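Local coordinates for protein TlmII (Streptoalloteichus hindustanus, PDB 4HVM) that probably takes part in the nonribosomal assembly of tallysomycin as a condensation-domain protein and may bind phosphopantetheine, at residues A[245-253]-A[445-454]; A[411-419]-A[428-436]. One frame throughout, in Å; residues are numbered along the deposited sequence.

Contacts 1 and 2 are neighbours, their centres about 14 Å apart. Segment 245-253 comes first, the hairpin of contact 2 next, and the chain then turns back through helix 445-459 to complete contact 1. Contact 2 pairs two strands of a six-stranded mixed sheet, and contact 1 packs two helices over it. The contacts meet where Met245, Thr249 and Leu446 touch Leu419, Ile430 and Gln434. The helices of contact 1 lie on the face of the sheet that carries these last three residues, building a helix layer on a sheet in a protein of the condensation-domain family.

Contact 1 (A[245-253]-A[445-454]); sequences MAALTAWWL and ALLDGLDAAM
The indole of Trp252 lies against the start of segment 445-454. One face of its six-membered ring receives Leu446 CA in a CH-pi contact, 3.6 Å from the ring centroid and 10° off the normal. Leu446 CG reaches Trp252 CE3 at 3.6 Å. Gly449 CA lies 3.9 Å from Trp252 CD1, and a side chain at this glycine would run into the ring. Trp252 CG stands opposite the backbone N (chi1 -169°), which carries the ring across to the other helix. With an alanine in place of Trp252, Leu446 and Gly449 would probably lose the flat surface they pack on, leaving a gap at this end. The two helix segments cross at 123°, with axes 9.8 Å apart at closest approach, as a layer on the six-stranded sheet. No hydrogen bond joins them. Leu450 CD2 packs 3.6 Å from Leu248 CB. The CZ3 corner of Trp251 and Leu248 CD2 both rest on Ala453 CB. Beyond them, Met245 CE meets the selenium of Met454 at 3.6 Å. Both selenomethionines also touch Ile430 of the sheet, while Phe314 and Leu317 of helix 314-330 back Leu248 and Trp251.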
HETATM    1  N   MSE A 245       8.559   7.804  10.207  1.00 27.28           N
HETATM    2  CA  MSE A 245       7.987   6.642  10.878  1.00 28.81           C
HETATM    3  C   MSE A 245       9.010   5.531  11.051  1.00 29.29           C
HETATM    4  O   MSE A 245       9.165   4.986  12.141  1.00 24.98           O
HETATM    5  CB  MSE A 245       6.790   6.107  10.096  1.00 35.94           C
HETATM    6  CG  MSE A 245       5.524   6.913  10.271  1.00 40.57           C
HETATM    7 SE   MSE A 245       4.878   6.832  12.105  0.70 64.33          SE
HETATM    8  CE  MSE A 245       5.602   8.516  12.781  1.00 18.65           C
ATOM      9  N   ALA A 246       9.697   5.193   9.966  1.00 26.78           N
ATOM     10  CA  ALA A 246      10.694   4.131   9.987  1.00 26.16           C
ATOM     11  C   ALA A 246      11.820   4.425  10.973  1.00 25.32           C
ATOM     12  O   ALA A 246      12.325   3.517  11.634  1.00 27.18           O
ATOM     13  CB  ALA A 246      11.254   3.909   8.593  1.00 29.62           C
ATOM     14  N   ALA A 247      12.201   5.694  11.075  1.00 22.97           N
ATOM     15  CA  ALA A 247      13.261   6.100  11.987  1.00 18.95           C
ATOM     16  C   ALA A 247      12.817   5.965  13.436  1.00 22.37           C
ATOM     17  O   ALA A 247      13.557   5.458  14.278  1.00 21.25           O
ATOM     18  CB  ALA A 247      13.689   7.531  11.697  1.00 21.64           C
ATOM     19  N   LEU A 248      11.600   6.421  13.718  1.00 18.83           N
ATOM     20  CA  LEU A 248      11.078   6.418  15.080  1.00 25.22           C
ATOM     21  C   LEU A 248      10.657   5.025  15.539  1.00 25.88           C
ATOM     22  O   LEU A 248      10.797   4.691  16.715  1.00 27.83           O
ATOM     23  CB  LEU A 248       9.919   7.408  15.221  1.00 18.76           C
ATOM     24  CG  LEU A 248      10.308   8.889  15.200  1.00 26.35           C
ATOM     25  CD1 LEU A 248       9.078   9.771  15.299  1.00 27.50           C
ATOM     26  CD2 LEU A 248      11.293   9.207  16.317  1.00 18.82           C
ATOM     27  N   THR A 249      10.149   4.218  14.612  1.00 25.14           N
ATOM     28  CA  THR A 249       9.785   2.839  14.917  1.00 22.76           C
ATOM     29  C   THR A 249      11.036   2.031  15.236  1.00 27.31           C
ATOM     30  O   THR A 249      11.061   1.257  16.194  1.00 37.54           O
ATOM     31  CB  THR A 249       9.032   2.171  13.753  1.00 20.45           C
ATOM     32  OG1 THR A 249       7.812   2.875  13.495  1.00 23.68           O
ATOM     33  CG2 THR A 249       8.712   0.727  14.088  1.00 21.29           C
ATOM     34  N   ALA A 250      12.075   2.222  14.427  1.00 20.82           N
ATOM     35  CA  ALA A 250      13.356   1.564  14.650  1.00 22.61           C
ATOM     36  C   ALA A 250      13.962   2.019  15.968  1.00 21.00           C
ATOM     37  O   ALA A 250      14.599   1.236  16.667  1.00 28.45           O
ATOM     38  CB  ALA A 250      14.313   1.850  13.506  1.00 20.53           C
ATOM     39  N   TRP A 251      13.756   3.289  16.301  1.00 26.57           N
ATOM     40  CA  TRP A 251      14.261   3.843  17.551  1.00 29.62           C
ATOM     41  C   TRP A 251      13.638   3.171  18.765  1.00 31.13           C
ATOM     42  O   TRP A 251      14.344   2.766  19.686  1.00 36.36           O
ATOM     43  CB  TRP A 251      14.009   5.349  17.620  1.00 29.64           C
ATOM     44  CG  TRP A 251      14.102   5.905  19.012  1.00 26.61           C
ATOM     45  CD1 TRP A 251      15.241   6.201  19.703  1.00 24.61           C
ATOM     46  CD2 TRP A 251      13.009   6.237  19.879  1.00 24.71           C
ATOM     47  NE1 TRP A 251      14.926   6.696  20.946  1.00 25.78           N
ATOM     48  CE2 TRP A 251      13.562   6.728  21.078  1.00 22.05           C
ATOM     49  CE3 TRP A 251      11.618   6.166  19.757  1.00 21.66           C
ATOM     50  CZ2 TRP A 251      12.775   7.145  22.148  1.00 34.02           C
ATOM     51  CZ3 TRP A 251      10.836   6.581  20.822  1.00 26.53           C
ATOM     52  CH2 TRP A 251      11.417   7.064  22.000  1.00 29.52           C
ATOM     53  N   TRP A 252      12.313   3.063  18.768  1.00 29.12           N
ATOM     54  CA  TRP A 252      11.613   2.512  19.920  1.00 31.46           C
ATOM     55  C   TRP A 252      11.922   1.036  20.115  1.00 36.95           C
ATOM     56  O   TRP A 252      12.130   0.585  21.239  1.00 47.53           O
ATOM     57  CB  TRP A 252      10.105   2.712  19.808  1.00 22.26           C
ATOM     58  CG  TRP A 252       9.403   2.388  21.086  1.00 31.94           C
ATOM     59  CD1 TRP A 252       9.231   3.219  22.154  1.00 27.85           C
ATOM     60  CD2 TRP A 252       8.792   1.143  21.444  1.00 35.78           C
ATOM     61  NE1 TRP A 252       8.545   2.575  23.153  1.00 31.80           N
ATOM     62  CE2 TRP A 252       8.263   1.299  22.742  1.00 42.11           C
ATOM     63  CE3 TRP A 252       8.637  -0.085  20.794  1.00 40.64           C
ATOM     64  CZ2 TRP A 252       7.590   0.274  23.400  1.00 53.71           C
ATOM     65  CZ3 TRP A 252       7.967  -1.101  21.450  1.00 49.34           C
ATOM     66  CH2 TRP A 252       7.452  -0.915  22.739  1.00 55.71           C
ATOM     67  N   LEU A 253      11.951   0.288  19.018  1.00 33.74           N
ATOM     68  CA  LEU A 253      12.300  -1.125  19.079  1.00 23.93           C
ATOM     69  C   LEU A 253      13.748  -1.309  19.530  1.00 39.76           C
ATOM     70  O   LEU A 253      14.122  -2.370  20.027  1.00 44.71           O
ATOM     71  CB  LEU A 253      12.074  -1.794  17.723  1.00 23.65           C
ATOM     72  CG  LEU A 253      10.635  -1.803  17.200  1.00 23.49           C
ATOM     73  CD1 LEU A 253      10.572  -2.487  15.847  1.00 23.48           C
ATOM     74  CD2 LEU A 253       9.703  -2.477  18.193  1.00 24.49           C
ATOM     75  N   ALA A 445       2.399   0.435  24.098  1.00 53.94           N
ATOM     76  CA  ALA A 445       3.557   1.111  24.670  1.00 45.23           C
ATOM     77  C   ALA A 445       4.427   1.677  23.555  1.00 38.95           C
ATOM     78  O   ALA A 445       5.215   2.598  23.771  1.00 29.81           O
ATOM     79  CB  ALA A 445       4.358   0.147  25.526  1.00 41.93           C
ATOM     80  N   LEU A 446       4.275   1.110  22.362  1.00 31.63           N
ATOM     81  CA  LEU A 446       4.966   1.592  21.178  1.00 29.43           C
ATOM     82  C   LEU A 446       4.362   2.922  20.744  1.00 28.79           C
ATOM     83  O   LEU A 446       5.081   3.856  20.391  1.00 36.35           O
ATOM     84  CB  LEU A 446       4.858   0.561  20.052  1.00 17.93           C
ATOM     85  CG  LEU A 446       5.752   0.696  18.817  1.00 22.05           C
ATOM     86  CD1 LEU A 446       5.952  -0.667  18.176  1.00 27.23           C
ATOM     87  CD2 LEU A 446       5.175   1.667  17.801  1.00 16.48           C
ATOM     88  N   LEU A 447       3.037   3.005  20.771  1.00 23.71           N
ATOM     89  CA  LEU A 447       2.348   4.209  20.317  1.00 26.62           C
ATOM     90  C   LEU A 447       2.516   5.396  21.262  1.00 31.24           C
ATOM     91  O   LEU A 447       2.506   6.546  20.825  1.00 34.62           O
ATOM     92  CB  LEU A 447       0.866   3.930  20.067  1.00 16.06           C
ATOM     93  CG  LEU A 447       0.571   3.012  18.878  1.00 21.00           C
ATOM     94  CD1 LEU A 447      -0.915   2.997  18.574  1.00 15.35           C
ATOM     95  CD2 LEU A 447       1.365   3.434  17.655  1.00 15.02           C
ATOM     96  N   ASP A 448       2.665   5.117  22.553  1.00 32.10           N
ATOM     97  CA  ASP A 448       2.961   6.165  23.520  1.00 36.42           C
ATOM     98  C   ASP A 448       4.393   6.643  23.328  1.00 34.00           C
ATOM     99  O   ASP A 448       4.714   7.800  23.598  1.00 40.08           O
ATOM    100  CB  ASP A 448       2.761   5.667  24.953  1.00 50.66           C
ATOM    101  CG  ASP A 448       1.297   5.480  25.310  1.00 63.43           C
ATOM    102  OD1 ASP A 448       0.566   6.491  25.387  1.00 64.99           O
ATOM    103  OD2 ASP A 448       0.883   4.321  25.532  1.00 72.17           O
ATOM    104  N   GLY A 449       5.250   5.740  22.857  1.00 28.08           N
ATOM    105  CA  GLY A 449       6.636   6.069  22.575  1.00 18.64           C
ATOM    106  C   GLY A 449       6.781   6.937  21.340  1.00 34.96           C
ATOM    107  O   GLY A 449       7.506   7.933  21.352  1.00 36.64           O
ATOM    108  N   LEU A 450       6.091   6.557  20.269  1.00 29.80           N
ATOM    109  CA  LEU A 450       6.097   7.334  19.038  1.00 20.53           C
ATOM    110  C   LEU A 450       5.514   8.722  19.263  1.00 24.32           C
ATOM    111  O   LEU A 450       6.024   9.707  18.733  1.00 33.31           O
ATOM    112  CB  LEU A 450       5.301   6.626  17.942  1.00 17.11           C
ATOM    113  CG  LEU A 450       5.870   5.350  17.329  1.00 22.30           C
ATOM    114  CD1 LEU A 450       5.021   4.905  16.147  1.00 27.95           C
ATOM    115  CD2 LEU A 450       7.309   5.555  16.903  1.00 22.65           C
ATOM    116  N   ASP A 451       4.442   8.789  20.048  1.00 20.78           N
ATOM    117  CA  ASP A 451       3.751  10.047  20.315  1.00 21.86           C
ATOM    118  C   ASP A 451       4.670  11.074  20.968  1.00 24.14           C
ATOM    119  O   ASP A 451       4.708  12.233  20.558  1.00 29.04           O
ATOM    120  CB  ASP A 451       2.521   9.804  21.190  1.00 24.79           C
ATOM    121  CG  ASP A 451       1.666  11.042  21.352  1.00 33.17           C
ATOM    122  OD1 ASP A 451       1.731  11.939  20.483  1.00 35.76           O
ATOM    123  OD2 ASP A 451       0.920  11.115  22.350  1.00 39.96           O
ATOM    124  N   ALA A 452       5.412  10.639  21.980  1.00 23.20           N
ATOM    125  CA  ALA A 452       6.349  11.515  22.667  1.00 25.07           C
ATOM    126  C   ALA A 452       7.514  11.872  21.757  1.00 26.49           C
ATOM    127  O   ALA A 452       7.957  13.021  21.723  1.00 28.09           O
ATOM    128  CB  ALA A 452       6.855  10.858  23.936  1.00 19.62           C
ATOM    129  N   ALA A 453       7.999  10.884  21.017  1.00 27.39           N
ATOM    130  CA  ALA A 453       9.149  11.079  20.145  1.00 24.58           C
ATOM    131  C   ALA A 453       8.830  12.046  19.009  1.00 24.61           C
ATOM    132  O   ALA A 453       9.676  12.849  18.615  1.00 22.37           O
ATOM    133  CB  ALA A 453       9.629   9.746  19.595  1.00 17.88           C
HETATM  134  N   MSE A 454       7.606  11.973  18.490  1.00 24.14           N
HETATM  135  CA  MSE A 454       7.180  12.867  17.418  1.00 16.85           C
HETATM  136  C   MSE A 454       7.132  14.314  17.890  1.00 23.32           C
HETATM  137  O   MSE A 454       7.607  15.217  17.199  1.00 20.59           O
HETATM  138  CB  MSE A 454       5.816  12.447  16.871  1.00 16.30           C
HETATM  139  CG  MSE A 454       5.879  11.348  15.830  1.00 15.84           C
HETATM  140 SE   MSE A 454       4.135  10.918  15.098  0.65 34.36          SE
HETATM  141  CE  MSE A 454       3.343  10.176  16.709  1.00 48.73           C
TER

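Contact 2 (A[411-419]-A[428-436]); sequences TWDGTTTDL and MVIVLDQRR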
ATOM      1  N   THR A 411      -0.414 -18.484   5.726  1.00 42.48           N
ATOM      2  CA  THR A 411       0.332 -17.743   4.714  1.00 42.10           C
ATOM      3  C   THR A 411       0.938 -16.459   5.280  1.00 42.71           C
ATOM      4  O   THR A 411       1.243 -15.529   4.534  1.00 43.47           O
ATOM      5  CB  THR A 411      -0.547 -17.391   3.495  1.00 38.43           C
ATOM      6  OG1 THR A 411      -1.580 -16.477   3.888  1.00 38.78           O
ATOM      7  CG2 THR A 411      -1.170 -18.651   2.896  1.00 35.11           C
ATOM      8  N   TRP A 412       1.107 -16.413   6.598  1.00 39.58           N
ATOM      9  CA  TRP A 412       1.691 -15.254   7.266  1.00 34.62           C
ATOM     10  C   TRP A 412       3.178 -15.137   6.932  1.00 38.24           C
ATOM     11  O   TRP A 412       3.918 -16.111   7.057  1.00 42.03           O
ATOM     12  CB  TRP A 412       1.470 -15.372   8.778  1.00 25.79           C
ATOM     13  CG  TRP A 412       2.176 -14.343   9.601  1.00 23.56           C
ATOM     14  CD1 TRP A 412       2.118 -12.990   9.450  1.00 20.51           C
ATOM     15  CD2 TRP A 412       3.027 -14.586  10.729  1.00 23.73           C
ATOM     16  NE1 TRP A 412       2.892 -12.375  10.405  1.00 25.05           N
ATOM     17  CE2 TRP A 412       3.461 -13.333  11.203  1.00 24.99           C
ATOM     18  CE3 TRP A 412       3.470 -15.742  11.378  1.00 20.41           C
ATOM     19  CZ2 TRP A 412       4.316 -13.202  12.296  1.00 25.07           C
ATOM     20  CZ3 TRP A 412       4.319 -15.612  12.462  1.00 20.82           C
ATOM     21  CH2 TRP A 412       4.733 -14.351  12.911  1.00 20.34           C
ATOM     22  N   ASP A 413       3.613 -13.952   6.505  1.00 33.44           N
ATOM     23  CA  ASP A 413       4.986 -13.779   6.021  1.00 26.03           C
ATOM     24  C   ASP A 413       6.027 -13.624   7.127  1.00 25.26           C
ATOM     25  O   ASP A 413       7.228 -13.667   6.863  1.00 32.79           O
ATOM     26  CB  ASP A 413       5.094 -12.626   5.007  1.00 31.51           C
ATOM     27  CG  ASP A 413       4.744 -11.266   5.603  1.00 35.79           C
ATOM     28  OD1 ASP A 413       4.511 -11.174   6.827  1.00 40.13           O
ATOM     29  OD2 ASP A 413       4.712 -10.279   4.835  1.00 27.82           O
ATOM     30  N   GLY A 414       5.567 -13.435   8.359  1.00 23.34           N
ATOM     31  CA  GLY A 414       6.469 -13.338   9.490  1.00 29.18           C
ATOM     32  C   GLY A 414       6.599 -11.941  10.061  1.00 32.05           C
ATOM     33  O   GLY A 414       7.296 -11.738  11.057  1.00 31.81           O
ATOM     34  N   THR A 415       5.937 -10.972   9.434  1.00 27.99           N
ATOM     35  CA  THR A 415       5.966  -9.598   9.922  1.00 21.88           C
ATOM     36  C   THR A 415       5.285  -9.509  11.283  1.00 26.52           C
ATOM     37  O   THR A 415       4.134  -9.919  11.440  1.00 27.31           O
ATOM     38  CB  THR A 415       5.287  -8.628   8.939  1.00 22.36           C
ATOM     39  OG1 THR A 415       5.908  -8.742   7.652  1.00 28.05           O
ATOM     40  CG2 THR A 415       5.413  -7.191   9.432  1.00 23.33           C
ATOM     41  N   THR A 416       6.008  -8.985  12.267  1.00 25.13           N
ATOM     42  CA  THR A 416       5.492  -8.900  13.629  1.00 25.47           C
ATOM     43  C   THR A 416       5.026  -7.496  13.996  1.00 24.28           C
ATOM     44  O   THR A 416       4.152  -7.329  14.842  1.00 30.07           O
ATOM     45  CB  THR A 416       6.525  -9.378  14.665  1.00 27.96           C
ATOM     46  OG1 THR A 416       7.735  -8.620  14.529  1.00 26.13           O
ATOM     47  CG2 THR A 416       6.821 -10.856  14.468  1.00 26.30           C
ATOM     48  N   THR A 417       5.617  -6.489  13.364  1.00 27.75           N
ATOM     49  CA  THR A 417       5.207  -5.109  13.586  1.00 22.70           C
ATOM     50  C   THR A 417       4.815  -4.462  12.263  1.00 27.34           C
ATOM     51  O   THR A 417       5.663  -4.221  11.402  1.00 36.59           O
ATOM     52  CB  THR A 417       6.319  -4.284  14.261  1.00 25.05           C
ATOM     53  OG1 THR A 417       6.656  -4.871  15.525  1.00 36.93           O
ATOM     54  CG2 THR A 417       5.866  -2.847  14.479  1.00 19.74           C
ATOM     55  N   ASP A 418       3.523  -4.192  12.106  1.00 22.58           N
ATOM     56  CA  ASP A 418       3.008  -3.575  10.891  1.00 29.89           C
ATOM     57  C   ASP A 418       2.458  -2.185  11.197  1.00 26.55           C
ATOM     58  O   ASP A 418       1.579  -2.029  12.043  1.00 33.47           O
ATOM     59  CB  ASP A 418       1.917  -4.450  10.274  1.00 43.16           C
ATOM     60  CG  ASP A 418       1.634  -4.096   8.830  1.00 57.32           C
ATOM     61  OD1 ASP A 418       0.949  -3.079   8.588  1.00 67.13           O
ATOM     62  OD2 ASP A 418       2.098  -4.840   7.939  1.00 59.97           O
ATOM     63  N   LEU A 419       2.971  -1.176  10.504  1.00 24.39           N
ATOM     64  CA  LEU A 419       2.605   0.202  10.807  1.00 20.41           C
ATOM     65  C   LEU A 419       2.118   0.940   9.561  1.00 20.54           C
ATOM     66  O   LEU A 419       2.839   1.048   8.571  1.00 22.15           O
ATOM     67  CB  LEU A 419       3.798   0.926  11.440  1.00 22.79           C
ATOM     68  CG  LEU A 419       3.531   2.164  12.293  1.00 32.18           C
ATOM     69  CD1 LEU A 419       4.529   2.230  13.440  1.00 33.97           C
ATOM     70  CD2 LEU A 419       3.608   3.424  11.446  1.00 37.15           C
HETATM   71  N   MSE A 428      -4.174  12.627  11.080  1.00 17.74           N
HETATM   72  CA  MSE A 428      -3.607  11.381  10.586  1.00 27.15           C
HETATM   73  C   MSE A 428      -3.700  10.338  11.690  1.00 26.66           C
HETATM   74  O   MSE A 428      -3.439  10.635  12.856  1.00 28.30           O
HETATM   75  CB  MSE A 428      -2.146  11.581  10.182  1.00 25.64           C
HETATM   76  CG  MSE A 428      -1.953  12.527   9.012  1.00 29.73           C
HETATM   77 SE   MSE A 428      -2.691  11.783   7.366  0.65 40.86          SE
HETATM   78  CE  MSE A 428      -1.124  10.848   6.677  1.00 39.69           C
ATOM     79  N   VAL A 429      -4.085   9.120  11.327  1.00 18.99           N
ATOM     80  CA  VAL A 429      -4.188   8.045  12.303  1.00 15.26           C
ATOM     81  C   VAL A 429      -3.180   6.944  12.009  1.00 24.56           C
ATOM     82  O   VAL A 429      -3.170   6.375  10.919  1.00 27.86           O
ATOM     83  CB  VAL A 429      -5.605   7.450  12.346  1.00 17.53           C
ATOM     84  CG1 VAL A 429      -5.659   6.256  13.290  1.00 15.15           C
ATOM     85  CG2 VAL A 429      -6.599   8.505  12.771  1.00 16.28           C
ATOM     86  N   ILE A 430      -2.327   6.659  12.986  1.00 19.96           N
ATOM     87  CA  ILE A 430      -1.354   5.582  12.866  1.00 21.44           C
ATOM     88  C   ILE A 430      -1.957   4.252  13.318  1.00 24.46           C
ATOM     89  O   ILE A 430      -2.283   4.074  14.490  1.00 31.36           O
ATOM     90  CB  ILE A 430      -0.094   5.879  13.696  1.00 14.10           C
ATOM     91  CG1 ILE A 430       0.568   7.167  13.208  1.00 14.27           C
ATOM     92  CG2 ILE A 430       0.877   4.721  13.613  1.00 14.08           C
ATOM     93  CD1 ILE A 430       1.796   7.565  14.005  1.00 14.36           C
ATOM     94  N   VAL A 431      -2.116   3.322  12.382  1.00 19.49           N
ATOM     95  CA  VAL A 431      -2.685   2.018  12.706  1.00 16.09           C
ATOM     96  C   VAL A 431      -1.586   0.972  12.879  1.00 18.79           C
ATOM     97  O   VAL A 431      -0.830   0.693  11.950  1.00 23.48           O
ATOM     98  CB  VAL A 431      -3.679   1.546  11.634  1.00 14.38           C
ATOM     99  CG1 VAL A 431      -4.316   0.238  12.055  1.00 14.57           C
ATOM    100  CG2 VAL A 431      -4.744   2.602  11.392  1.00 14.55           C
ATOM    101  N   LEU A 432      -1.507   0.396  14.075  1.00 17.90           N
ATOM    102  CA  LEU A 432      -0.437  -0.543  14.407  1.00 14.86           C
ATOM    103  C   LEU A 432      -0.955  -1.965  14.543  1.00 23.65           C
ATOM    104  O   LEU A 432      -1.902  -2.218  15.285  1.00 30.06           O
ATOM    105  CB  LEU A 432       0.253  -0.129  15.708  1.00 15.09           C
ATOM    106  CG  LEU A 432       1.269  -1.111  16.290  1.00 26.40           C
ATOM    107  CD1 LEU A 432       2.503  -1.195  15.408  1.00 32.27           C
ATOM    108  CD2 LEU A 432       1.645  -0.716  17.711  1.00 29.01           C
ATOM    109  N   ASP A 433      -0.322  -2.890  13.829  1.00 24.27           N
ATOM    110  CA  ASP A 433      -0.662  -4.306  13.916  1.00 31.15           C
ATOM    111  C   ASP A 433       0.526  -5.082  14.476  1.00 22.90           C
ATOM    112  O   ASP A 433       1.562  -5.192  13.825  1.00 27.58           O
ATOM    113  CB  ASP A 433      -1.051  -4.849  12.539  1.00 44.04           C
ATOM    114  CG  ASP A 433      -2.313  -4.205  11.993  1.00 56.63           C
ATOM    115  OD1 ASP A 433      -3.287  -4.051  12.760  1.00 59.29           O
ATOM    116  OD2 ASP A 433      -2.326  -3.838  10.800  1.00 61.53           O
ATOM    117  N   GLN A 434       0.380  -5.616  15.684  1.00 22.45           N
ATOM    118  CA  GLN A 434       1.493  -6.290  16.349  1.00 23.75           C
ATOM    119  C   GLN A 434       1.237  -7.759  16.650  1.00 30.15           C
ATOM    120  O   GLN A 434       0.094  -8.204  16.722  1.00 40.81           O
ATOM    121  CB  GLN A 434       1.868  -5.564  17.643  1.00 29.57           C
ATOM    122  CG  GLN A 434       2.687  -4.313  17.423  1.00 37.59           C
ATOM    123  CD  GLN A 434       3.776  -4.141  18.466  1.00 47.77           C
ATOM    124  OE1 GLN A 434       4.959  -4.334  18.183  1.00 43.05           O
ATOM    125  NE2 GLN A 434       3.380  -3.770  19.678  1.00 53.47           N
ATOM    126  N   ARG A 435       2.325  -8.503  16.815  1.00 33.83           N
ATOM    127  CA  ARG A 435       2.277  -9.874  17.300  1.00 41.36           C
ATOM    128  C   ARG A 435       3.383 -10.036  18.337  1.00 56.44           C
ATOM    129  O   ARG A 435       4.554 -10.186  17.983  1.00 61.06           O
ATOM    130  CB  ARG A 435       2.475 -10.866  16.153  1.00 37.18           C
ATOM    131  CG  ARG A 435       1.502 -10.686  15.001  1.00 35.37           C
ATOM    132  CD  ARG A 435       1.516 -11.877  14.059  1.00 42.71           C
ATOM    133  NE  ARG A 435       0.648 -11.653  12.906  1.00 52.00           N
ATOM    134  CZ  ARG A 435      -0.053 -12.605  12.298  1.00 57.18           C
ATOM    135  NH1 ARG A 435       0.000 -13.856  12.734  1.00 57.65           N
ATOM    136  NH2 ARG A 435      -0.815 -12.300  11.255  1.00 54.22           N
ATOM    137  N   ARG A 436       3.011  -9.984  19.613  1.00 67.70           N
ATOM    138  CA  ARG A 436       3.982  -9.977  20.706  1.00 81.30           C
ATOM    139  C   ARG A 436       4.796 -11.267  20.760  1.00 81.94           C
ATOM    140  O   ARG A 436       4.259 -12.358  20.564  1.00 80.09           O
ATOM    141  CB  ARG A 436       3.277  -9.756  22.048  1.00 93.21           C
ATOM    142  CG  ARG A 436       4.157  -9.134  23.126  1.00102.73           C
ATOM    143  CD  ARG A 436       4.168  -7.614  23.023  1.00104.21           C
ATOM    144  NE  ARG A 436       2.868  -7.038  23.358  1.00104.14           N
ATOM    145  CZ  ARG A 436       2.611  -5.734  23.396  1.00 99.70           C
ATOM    146  NH1 ARG A 436       3.569  -4.860  23.116  1.00 95.84           N
ATOM    147  NH2 ARG A 436       1.398  -5.305  23.714  1.00 97.03           N
TER
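Arg435 lays its guanidinium flat on the indole of Trp412. The planes differ by 8°, and CZ of Arg435 stands 3.6 Å from the centroid of the Trp412 five-membered ring, a cation-pi stack. The two side chains run past each other in opposite directions. Arg435 is extended from CG to NE, which brings CD near CZ2 and CE2, CZ over the five-membered ring and NH1 over the middle of the indole. On the other face sits Gly414 CA. The rotation of the ring is fixed at its edge, where Trp412 NE1 hydrogen-bonds Thr415 O at 2.9 Å. An Asx turn shapes this loop: Asp413 OD1 accepts from both N and OG1 of Thr415, from the same face of its carboxylate. Beyond the loop the two strands pair as an antiparallel beta hairpin. Asp418 and Asp433 form a hydrogen-bonded pair, Asp433 N to Asp418 O at 2.7 Å and Asp418 N to Asp433 O at 2.8 Å. Their side chains lie side by side, OD1 of Asp418 4.0 Å from OD2 of Asp433. Two like charges this near would probably repel; His362 NE2 also bonds Asp418 OD2, and Thr217 OG1 bonds Asp433 OD1. CD2 of Leu419 lies 3.7 Å from CG2 of Ile430, on the face of Thr417, Leu432 and Gln434. Helices 241-255 and 445-459 pack on that face, and strands 216-223 and 359-361 flank the hairpin.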